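Local structure of acyl-CoA dehydrogenase (Thermus thermophilus, 2Z1Q) at residues D444-A457 / L486-R500. The protein probably oxidises saturated acyl-CoA substrates to their 2,3-dehydroacyl-CoA products, using FAD as cofactor and passing the electrons to an acceptor. Numbering follows the deposited sequence.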
ATOM      1  N   ASP B 444       2.522  -1.120 -36.603  1.00 73.20           N
ATOM      2  CA  ASP B 444       2.933  -0.529 -35.341  1.00 70.20           C
ATOM      3  C   ASP B 444       1.652  -0.310 -34.545  1.00 68.39           C
ATOM      4  O   ASP B 444       1.376   0.783 -34.044  1.00 68.70           O
ATOM      5  CB  ASP B 444       3.660   0.789 -35.588  1.00 70.11           C
ATOM      6  CG  ASP B 444       4.726   1.057 -34.552  1.00 70.56           C
ATOM      7  OD1 ASP B 444       5.529   1.993 -34.750  1.00 69.62           O
ATOM      8  OD2 ASP B 444       4.759   0.323 -33.539  1.00 70.16           O
ATOM      9  N   LEU B 445       0.863  -1.377 -34.456  1.00 65.43           N
ATOM     10  CA  LEU B 445      -0.409  -1.360 -33.756  1.00 62.69           C
ATOM     11  C   LEU B 445      -0.243  -0.896 -32.316  1.00 60.08           C
ATOM     12  O   LEU B 445      -1.125  -0.235 -31.768  1.00 59.13           O
ATOM     13  CB  LEU B 445      -1.047  -2.759 -33.783  1.00 63.86           C
ATOM     14  CG  LEU B 445      -1.204  -3.453 -35.143  1.00 65.57           C
ATOM     15  CD1 LEU B 445       0.118  -4.101 -35.539  1.00 66.27           C
ATOM     16  CD2 LEU B 445      -2.300  -4.515 -35.069  1.00 65.28           C
ATOM     17  N   GLU B 446       0.888  -1.236 -31.704  1.00 56.50           N
ATOM     18  CA  GLU B 446       1.125  -0.833 -30.327  1.00 53.76           C
ATOM     19  C   GLU B 446       1.076   0.680 -30.210  1.00 50.90           C
ATOM     20  O   GLU B 446       0.391   1.215 -29.338  1.00 49.37           O
ATOM     21  CB  GLU B 446       2.470  -1.364 -29.836  1.00 54.16           C
ATOM     22  CG  GLU B 446       2.547  -2.874 -29.811  1.00 54.71           C
ATOM     23  CD  GLU B 446       3.778  -3.376 -29.097  1.00 55.99           C
ATOM     24  OE1 GLU B 446       4.881  -2.874 -29.404  1.00 57.13           O
ATOM     25  OE2 GLU B 446       3.646  -4.268 -28.232  1.00 54.97           O
ATOM     26  N   LEU B 447       1.788   1.368 -31.098  1.00 47.99           N
ATOM     27  CA  LEU B 447       1.794   2.827 -31.085  1.00 45.91           C
ATOM     28  C   LEU B 447       0.416   3.359 -31.425  1.00 44.05           C
ATOM     29  O   LEU B 447       0.066   4.479 -31.057  1.00 44.23           O
ATOM     30  CB  LEU B 447       2.827   3.385 -32.072  1.00 46.79           C
ATOM     31  CG  LEU B 447       4.287   3.338 -31.613  1.00 47.80           C
ATOM     32  CD1 LEU B 447       5.158   4.109 -32.586  1.00 47.95           C
ATOM     33  CD2 LEU B 447       4.404   3.940 -30.224  1.00 48.61           C
ATOM     34  N   HIS B 448      -0.369   2.551 -32.128  1.00 41.48           N
ATOM     35  CA  HIS B 448      -1.720   2.945 -32.495  1.00 40.01           C
ATOM     36  C   HIS B 448      -2.623   2.944 -31.258  1.00 37.19           C
ATOM     37  O   HIS B 448      -3.426   3.850 -31.061  1.00 36.10           O
ATOM     38  CB  HIS B 448      -2.297   1.987 -33.539  1.00 40.52           C
ATOM     39  CG  HIS B 448      -3.714   2.297 -33.914  1.00 42.56           C
ATOM     40  ND1 HIS B 448      -4.672   1.320 -34.074  1.00 43.78           N
ATOM     41  CD2 HIS B 448      -4.334   3.476 -34.155  1.00 43.13           C
ATOM     42  CE1 HIS B 448      -5.824   1.884 -34.395  1.00 43.98           C
ATOM     43  NE2 HIS B 448      -5.647   3.192 -34.451  1.00 43.22           N
ATOM     44  N   GLN B 449      -2.488   1.912 -30.435  1.00 36.08           N
ATOM     45  CA  GLN B 449      -3.288   1.803 -29.218  1.00 36.73           C
ATOM     46  C   GLN B 449      -2.998   3.014 -28.337  1.00 36.47           C
ATOM     47  O   GLN B 449      -3.885   3.542 -27.661  1.00 35.90           O
ATOM     48  CB  GLN B 449      -2.946   0.497 -28.498  1.00 37.82           C
ATOM     49  CG  GLN B 449      -3.022  -0.715 -29.414  1.00 39.19           C
ATOM     50  CD  GLN B 449      -2.601  -1.997 -28.738  1.00 41.08           C
ATOM     51  OE1 GLN B 449      -1.622  -2.025 -27.996  1.00 42.71           O
ATOM     52  NE2 GLN B 449      -3.336  -3.072 -28.995  1.00 41.25           N
ATOM     53  N   VAL B 450      -1.750   3.467 -28.370  1.00 36.38           N
ATOM     54  CA  VAL B 450      -1.349   4.637 -27.604  1.00 36.58           C
ATOM     55  C   VAL B 450      -2.118   5.841 -28.119  1.00 36.77           C
ATOM     56  O   VAL B 450      -2.591   6.672 -27.342  1.00 37.76           O
ATOM     57  CB  VAL B 450       0.171   4.878 -27.728  1.00 36.03           C
ATOM     58  CG1 VAL B 450       0.510   6.327 -27.408  1.00 35.97           C
ATOM     59  CG2 VAL B 450       0.899   3.938 -26.784  1.00 34.06           C
ATOM     60  N   GLN B 451      -2.265   5.935 -29.433  1.00 36.23           N
ATOM     61  CA  GLN B 451      -2.996   7.053 -29.998  1.00 36.56           C
ATOM     62  C   GLN B 451      -4.460   6.997 -29.604  1.00 33.87           C
ATOM     63  O   GLN B 451      -5.069   8.031 -29.342  1.00 35.35           O
ATOM     64  CB  GLN B 451      -2.866   7.071 -31.523  1.00 38.03           C
ATOM     65  CG  GLN B 451      -1.438   7.270 -31.992  1.00 41.55           C
ATOM     66  CD  GLN B 451      -0.805   8.532 -31.424  1.00 43.54           C
ATOM     67  OE1 GLN B 451       0.184   8.469 -30.692  1.00 41.18           O
ATOM     68  NE2 GLN B 451      -1.373   9.686 -31.761  1.00 44.55           N
ATOM     69  N   ASN B 452      -5.026   5.793 -29.564  1.00 32.26           N
ATOM     70  CA  ASN B 452      -6.434   5.644 -29.194  1.00 32.31           C
ATOM     71  C   ASN B 452      -6.675   6.085 -27.741  1.00 31.01           C
ATOM     72  O   ASN B 452      -7.707   6.684 -27.439  1.00 30.96           O
ATOM     73  CB  ASN B 452      -6.901   4.197 -29.418  1.00 33.95           C
ATOM     74  CG  ASN B 452      -7.197   3.882 -30.900  1.00 37.49           C
ATOM     75  OD1 ASN B 452      -7.456   2.725 -31.256  1.00 37.08           O
ATOM     76  ND2 ASN B 452      -7.168   4.906 -31.756  1.00 35.49           N
ATOM     77  N   LEU B 453      -5.727   5.805 -26.850  1.00 30.54           N
ATOM     78  CA  LEU B 453      -5.848   6.220 -25.453  1.00 30.94           C
ATOM     79  C   LEU B 453      -6.011   7.728 -25.440  1.00 30.77           C
ATOM     80  O   LEU B 453      -6.890   8.252 -24.758  1.00 32.25           O
ATOM     81  CB  LEU B 453      -4.599   5.824 -24.647  1.00 30.58           C
ATOM     82  CG  LEU B 453      -4.410   4.322 -24.428  1.00 30.39           C
ATOM     83  CD1 LEU B 453      -3.103   4.041 -23.714  1.00 30.70           C
ATOM     84  CD2 LEU B 453      -5.583   3.789 -23.626  1.00 28.75           C
ATOM     85  N   LYS B 454      -5.183   8.421 -26.222  1.00 31.12           N
ATOM     86  CA  LYS B 454      -5.258   9.879 -26.309  1.00 31.92           C
ATOM     87  C   LYS B 454      -6.654  10.273 -26.754  1.00 31.93           C
ATOM     88  O   LYS B 454      -7.244  11.209 -26.221  1.00 31.93           O
ATOM     89  CB  LYS B 454      -4.245  10.418 -27.308  1.00 31.69           C
ATOM     90  CG  LYS B 454      -2.847   9.906 -27.072  1.00 34.14           C
ATOM     91  CD  LYS B 454      -1.876  10.489 -28.071  1.00 34.14           C
ATOM     92  CE  LYS B 454      -0.491   9.931 -27.842  1.00 35.12           C
ATOM     93  NZ  LYS B 454       0.478  10.524 -28.802  1.00 35.05           N
ATOM     94  N   LYS B 455      -7.173   9.555 -27.742  1.00 32.76           N
ATOM     95  CA  LYS B 455      -8.518   9.833 -28.232  1.00 33.78           C
ATOM     96  C   LYS B 455      -9.537   9.542 -27.131  1.00 31.96           C
ATOM     97  O   LYS B 455     -10.489  10.302 -26.946  1.00 31.89           O
ATOM     98  CB  LYS B 455      -8.842   8.969 -29.462  1.00 35.64           C
ATOM     99  CG  LYS B 455      -8.012   9.287 -30.696  1.00 38.86           C
ATOM    100  CD  LYS B 455      -8.454   8.451 -31.893  1.00 42.53           C
ATOM    101  CE  LYS B 455      -7.715   8.875 -33.161  1.00 44.67           C
ATOM    102  NZ  LYS B 455      -6.254   8.605 -33.089  1.00 47.17           N
ATOM    103  N   LEU B 456      -9.335   8.445 -26.402  1.00 30.07           N
ATOM    104  CA  LEU B 456     -10.258   8.064 -25.332  1.00 31.01           C
ATOM    105  C   LEU B 456     -10.410   9.207 -24.337  1.00 30.77           C
ATOM    106  O   LEU B 456     -11.528   9.585 -23.975  1.00 30.26           O
ATOM    107  CB  LEU B 456      -9.759   6.806 -24.601  1.00 31.41           C
ATOM    108  CG  LEU B 456     -10.646   6.271 -23.461  1.00 32.23           C
ATOM    109  CD1 LEU B 456     -11.993   5.816 -24.012  1.00 31.56           C
ATOM    110  CD2 LEU B 456      -9.946   5.110 -22.768  1.00 30.39           C
ATOM    111  N   ALA B 457      -9.276   9.754 -23.906  1.00 31.36           N
ATOM    112  CA  ALA B 457      -9.251  10.868 -22.963  1.00 32.35           C
ATOM    113  C   ALA B 457     -10.053  12.025 -23.529  1.00 33.89           C
ATOM    114  O   ALA B 457     -10.927  12.576 -22.861  1.00 34.97           O
ATOM    115  CB  ALA B 457      -7.813  11.308 -22.712  1.00 32.41           C
ATOM    116  N   LEU B 486      -4.603   9.869 -19.365  1.00 25.15           N
ATOM    117  CA  LEU B 486      -3.524  10.733 -19.843  1.00 26.55           C
ATOM    118  C   LEU B 486      -2.182  10.260 -19.284  1.00 27.40           C
ATOM    119  O   LEU B 486      -1.171  10.269 -19.996  1.00 29.35           O
ATOM    120  CB  LEU B 486      -3.794  12.194 -19.436  1.00 26.06           C
ATOM    121  CG  LEU B 486      -5.011  12.837 -20.111  1.00 27.34           C
ATOM    122  CD1 LEU B 486      -5.319  14.187 -19.473  1.00 25.64           C
ATOM    123  CD2 LEU B 486      -4.739  12.996 -21.600  1.00 26.53           C
ATOM    124  N   ILE B 487      -2.186   9.828 -18.021  1.00 26.18           N
ATOM    125  CA  ILE B 487      -0.974   9.323 -17.371  1.00 26.08           C
ATOM    126  C   ILE B 487      -0.454   8.062 -18.049  1.00 25.81           C
ATOM    127  O   ILE B 487       0.739   7.954 -18.330  1.00 27.15           O
ATOM    128  CB  ILE B 487      -1.224   8.983 -15.877  1.00 25.89           C
ATOM    129  CG1 ILE B 487      -1.514  10.276 -15.112  1.00 25.92           C
ATOM    130  CG2 ILE B 487      -0.031   8.191 -15.302  1.00 22.05           C
ATOM    131  CD1 ILE B 487      -1.984  10.089 -13.697  1.00 26.52           C
ATOM    132  N   ASP B 488      -1.339   7.099 -18.292  1.00 26.43           N
ATOM    133  CA  ASP B 488      -0.927   5.845 -18.924  1.00 26.79           C
ATOM    134  C   ASP B 488      -0.550   6.046 -20.378  1.00 26.22           C
ATOM    135  O   ASP B 488       0.258   5.307 -20.928  1.00 25.96           O
ATOM    136  CB  ASP B 488      -2.037   4.800 -18.839  1.00 27.82           C
ATOM    137  CG  ASP B 488      -2.028   4.051 -17.529  1.00 29.43           C
ATOM    138  OD1 ASP B 488      -3.097   3.550 -17.120  1.00 29.50           O
ATOM    139  OD2 ASP B 488      -0.951   3.948 -16.911  1.00 32.81           O
ATOM    140  N   ALA B 489      -1.158   7.045 -20.997  1.00 25.73           N
ATOM    141  CA  ALA B 489      -0.885   7.339 -22.388  1.00 27.69           C
ATOM    142  C   ALA B 489       0.542   7.862 -22.471  1.00 27.56           C
ATOM    143  O   ALA B 489       1.381   7.277 -23.150  1.00 27.51           O
ATOM    144  CB  ALA B 489      -1.879   8.388 -22.911  1.00 25.45           C
ATOM    145  N   TYR B 490       0.813   8.952 -21.758  1.00 27.92           N
ATOM    146  CA  TYR B 490       2.143   9.548 -21.756  1.00 29.15           C
ATOM    147  C   TYR B 490       3.200   8.524 -21.361  1.00 29.05           C
ATOM    148  O   TYR B 490       4.221   8.390 -22.026  1.00 30.75           O
ATOM    149  CB  TYR B 490       2.172  10.741 -20.801  1.00 29.55           C
ATOM    150  CG  TYR B 490       3.445  11.544 -20.848  1.00 32.51           C
ATOM    151  CD1 TYR B 490       4.379  11.454 -19.820  1.00 31.58           C
ATOM    152  CD2 TYR B 490       3.719  12.406 -21.918  1.00 32.46           C
ATOM    153  CE1 TYR B 490       5.549  12.193 -19.844  1.00 32.73           C
ATOM    154  CE2 TYR B 490       4.895  13.153 -21.953  1.00 33.27           C
ATOM    155  CZ  TYR B 490       5.805  13.036 -20.907  1.00 33.23           C
ATOM    156  OH  TYR B 490       6.977  13.743 -20.908  1.00 34.05           O
ATOM    157  N   ALA B 491       2.936   7.775 -20.296  1.00 29.35           N
ATOM    158  CA  ALA B 491       3.874   6.759 -19.826  1.00 29.41           C
ATOM    159  C   ALA B 491       4.104   5.649 -20.849  1.00 28.97           C
ATOM    160  O   ALA B 491       5.246   5.299 -21.139  1.00 28.74           O
ATOM    161  CB  ALA B 491       3.383   6.149 -18.517  1.00 27.30           C
ATOM    162  N   ALA B 492       3.021   5.093 -21.386  1.00 27.91           N
ATOM    163  CA  ALA B 492       3.147   4.004 -22.357  1.00 27.27           C
ATOM    164  C   ALA B 492       3.897   4.458 -23.589  1.00 24.89           C
ATOM    165  O   ALA B 492       4.823   3.798 -24.046  1.00 24.45           O
ATOM    166  CB  ALA B 492       1.765   3.472 -22.755  1.00 25.02           C
ATOM    167  N   GLU B 493       3.486   5.601 -24.113  1.00 26.73           N
ATOM    168  CA  GLU B 493       4.113   6.154 -25.297  1.00 28.45           C
ATOM    169  C   GLU B 493       5.590   6.397 -25.043  1.00 28.09           C
ATOM    170  O   GLU B 493       6.442   5.952 -25.809  1.00 26.47           O
ATOM    171  CB  GLU B 493       3.425   7.460 -25.693  1.00 30.16           C
ATOM    172  CG  GLU B 493       4.130   8.199 -26.817  1.00 32.92           C
ATOM    173  CD  GLU B 493       3.343   9.398 -27.308  1.00 34.84           C
ATOM    174  OE1 GLU B 493       2.597   9.254 -28.298  1.00 37.67           O
ATOM    175  OE2 GLU B 493       3.459  10.478 -26.695  1.00 37.04           O
ATOM    176  N   SER B 494       5.891   7.097 -23.955  1.00 29.95           N
ATOM    177  CA  SER B 494       7.271   7.387 -23.629  1.00 30.49           C
ATOM    178  C   SER B 494       8.043   6.080 -23.431  1.00 29.43           C
ATOM    179  O   SER B 494       9.240   6.011 -23.710  1.00 28.97           O
ATOM    180  CB  SER B 494       7.340   8.279 -22.384  1.00 31.61           C
ATOM    181  OG  SER B 494       7.036   7.556 -21.206  1.00 39.83           O
ATOM    182  N   ALA B 495       7.361   5.030 -22.980  1.00 28.59           N
ATOM    183  CA  ALA B 495       8.025   3.746 -22.775  1.00 28.97           C
ATOM    184  C   ALA B 495       8.246   3.006 -24.104  1.00 30.84           C
ATOM    185  O   ALA B 495       9.272   2.343 -24.289  1.00 28.88           O
ATOM    186  CB  ALA B 495       7.210   2.880 -21.852  1.00 27.73           C
ATOM    187  N   LEU B 496       7.274   3.122 -25.008  1.00 31.15           N
ATOM    188  CA  LEU B 496       7.342   2.451 -26.308  1.00 33.20           C
ATOM    189  C   LEU B 496       8.365   3.077 -27.243  1.00 32.02           C
ATOM    190  O   LEU B 496       9.163   2.374 -27.857  1.00 31.80           O
ATOM    191  CB  LEU B 496       5.961   2.454 -26.973  1.00 35.04           C
ATOM    192  CG  LEU B 496       5.181   1.133 -26.946  1.00 38.65           C
ATOM    193  CD1 LEU B 496       3.690   1.404 -27.075  1.00 39.86           C
ATOM    194  CD2 LEU B 496       5.670   0.223 -28.073  1.00 39.75           C
ATOM    195  N   LEU B 497       8.339   4.401 -27.349  1.00 32.45           N
ATOM    196  CA  LEU B 497       9.282   5.094 -28.217  1.00 32.57           C
ATOM    197  C   LEU B 497      10.718   4.834 -27.793  1.00 33.43           C
ATOM    198  O   LEU B 497      11.611   4.773 -28.632  1.00 34.57           O
ATOM    199  CB  LEU B 497       9.001   6.596 -28.214  1.00 31.60           C
ATOM    200  CG  LEU B 497       7.645   7.011 -28.791  1.00 34.45           C
ATOM    201  CD1 LEU B 497       7.492   8.516 -28.732  1.00 31.30           C
ATOM    202  CD2 LEU B 497       7.531   6.526 -30.223  1.00 34.60           C
ATOM    203  N   ARG B 498      10.948   4.678 -26.493  1.00 33.77           N
ATOM    204  CA  ARG B 498      12.299   4.421 -26.008  1.00 32.45           C
ATOM    205  C   ARG B 498      12.696   2.976 -26.309  1.00 32.04           C
ATOM    206  O   ARG B 498      13.847   2.702 -26.648  1.00 31.60           O
ATOM    207  CB  ARG B 498      12.400   4.701 -24.501  1.00 30.89           C
ATOM    208  CG  ARG B 498      13.733   4.288 -23.845  1.00 30.58           C
ATOM    209  CD  ARG B 498      13.722   4.522 -22.332  1.00 30.18           C
ATOM    210  NE  ARG B 498      14.921   3.999 -21.670  1.00 29.57           N
ATOM    211  CZ  ARG B 498      15.090   3.931 -20.349  1.00 30.40           C
ATOM    212  NH1 ARG B 498      16.223   3.440 -19.854  1.00 28.17           N
ATOM    213  NH2 ARG B 498      14.133   4.346 -19.520  1.00 26.48           N
ATOM    214  N   ALA B 499      11.741   2.056 -26.195  1.00 32.01           N
ATOM    215  CA  ALA B 499      12.015   0.650 -26.452  1.00 34.08           C
ATOM    216  C   ALA B 499      12.493   0.414 -27.896  1.00 35.65           C
ATOM    217  O   ALA B 499      13.283  -0.495 -28.154  1.00 33.52           O
ATOM    218  CB  ALA B 499      10.772  -0.188 -26.173  1.00 33.62           C
ATOM    219  N   ARG B 500      11.994   1.242 -28.816  1.00 37.78           N
ATOM    220  CA  ARG B 500      12.347   1.157 -30.237  1.00 40.45           C
ATOM    221  C   ARG B 500      13.814   1.504 -30.470  1.00 40.82           C
ATOM    222  O   ARG B 500      14.489   0.879 -31.289  1.00 40.41           O
ATOM    223  CB  ARG B 500      11.450   2.099 -31.057  1.00 42.11           C
ATOM    224  CG  ARG B 500       9.985   1.669 -31.111  1.00 45.18           C
ATOM    225  CD  ARG B 500       9.824   0.355 -31.866  1.00 48.10           C
ATOM    226  NE  ARG B 500       8.745  -0.480 -31.343  1.00 51.07           N
ATOM    227  CZ  ARG B 500       7.453  -0.167 -31.383  1.00 51.94           C
ATOM    228  NH1 ARG B 500       6.555  -1.003 -30.875  1.00 53.20           N
ATOM    229  NH2 ARG B 500       7.056   0.971 -31.932  1.00 52.54           N
TER
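Glu493 reaches Lys454 by way of Val450, and its side chain can be followed atom by atom. Glu493 CB lies 3.6 Å from Val450 CG1, the branch nearest to it, and Glu493 CG stays beside the same methyl at 4.1 Å. With CG anti to the backbone N (chi1 173°) and the chain extended beyond it, the carboxylate is carried past valine to the lysine. There Glu493 OE1 takes Lys454 NZ on its syn side at 2.5 Å, a salt bridge, while OE2 pairs with Arg322 of helix 300-331. Lys454, its chain extended beyond CG, also donates from NZ to Gln451 OE1 (2.8 Å) and to the carbonyl O of Trp14, which gives the buried ammonium three acceptors. A methionine here would probably leave Glu493 OE1 without its cation and Gln451 OE1 without this donor. The other Val450 methyl, CG2, packs on Leu496 CD1 and Ala492 CB. One turn further along, Leu453 CB meets Ala489 CB at 4.1 Å, and Ala457 CB rests on Leu486 CD2. At the opposite end the bent Arg500 chain brings NH1 to Glu446 OE1 (2.9 Å), a salt bridge with the guanidinium edge-on and only 21° from the carboxylate plane. Arg500 NH2 makes a weak hydrogen bond, part of a second salt bridge, to OD2 of the poorly ordered Asp444, and Leu447 CD1 lies at the same guanidinium's edge. The axes of segments 445-457 and 486-500 approach to 9.0 Å with their N-to-C directions 160° apart, so helices 445-468 and 476-502, consecutive in the chain, pack as an antiparallel helical hairpin in the helical C-terminal region of this acyl-CoA dehydrogenase.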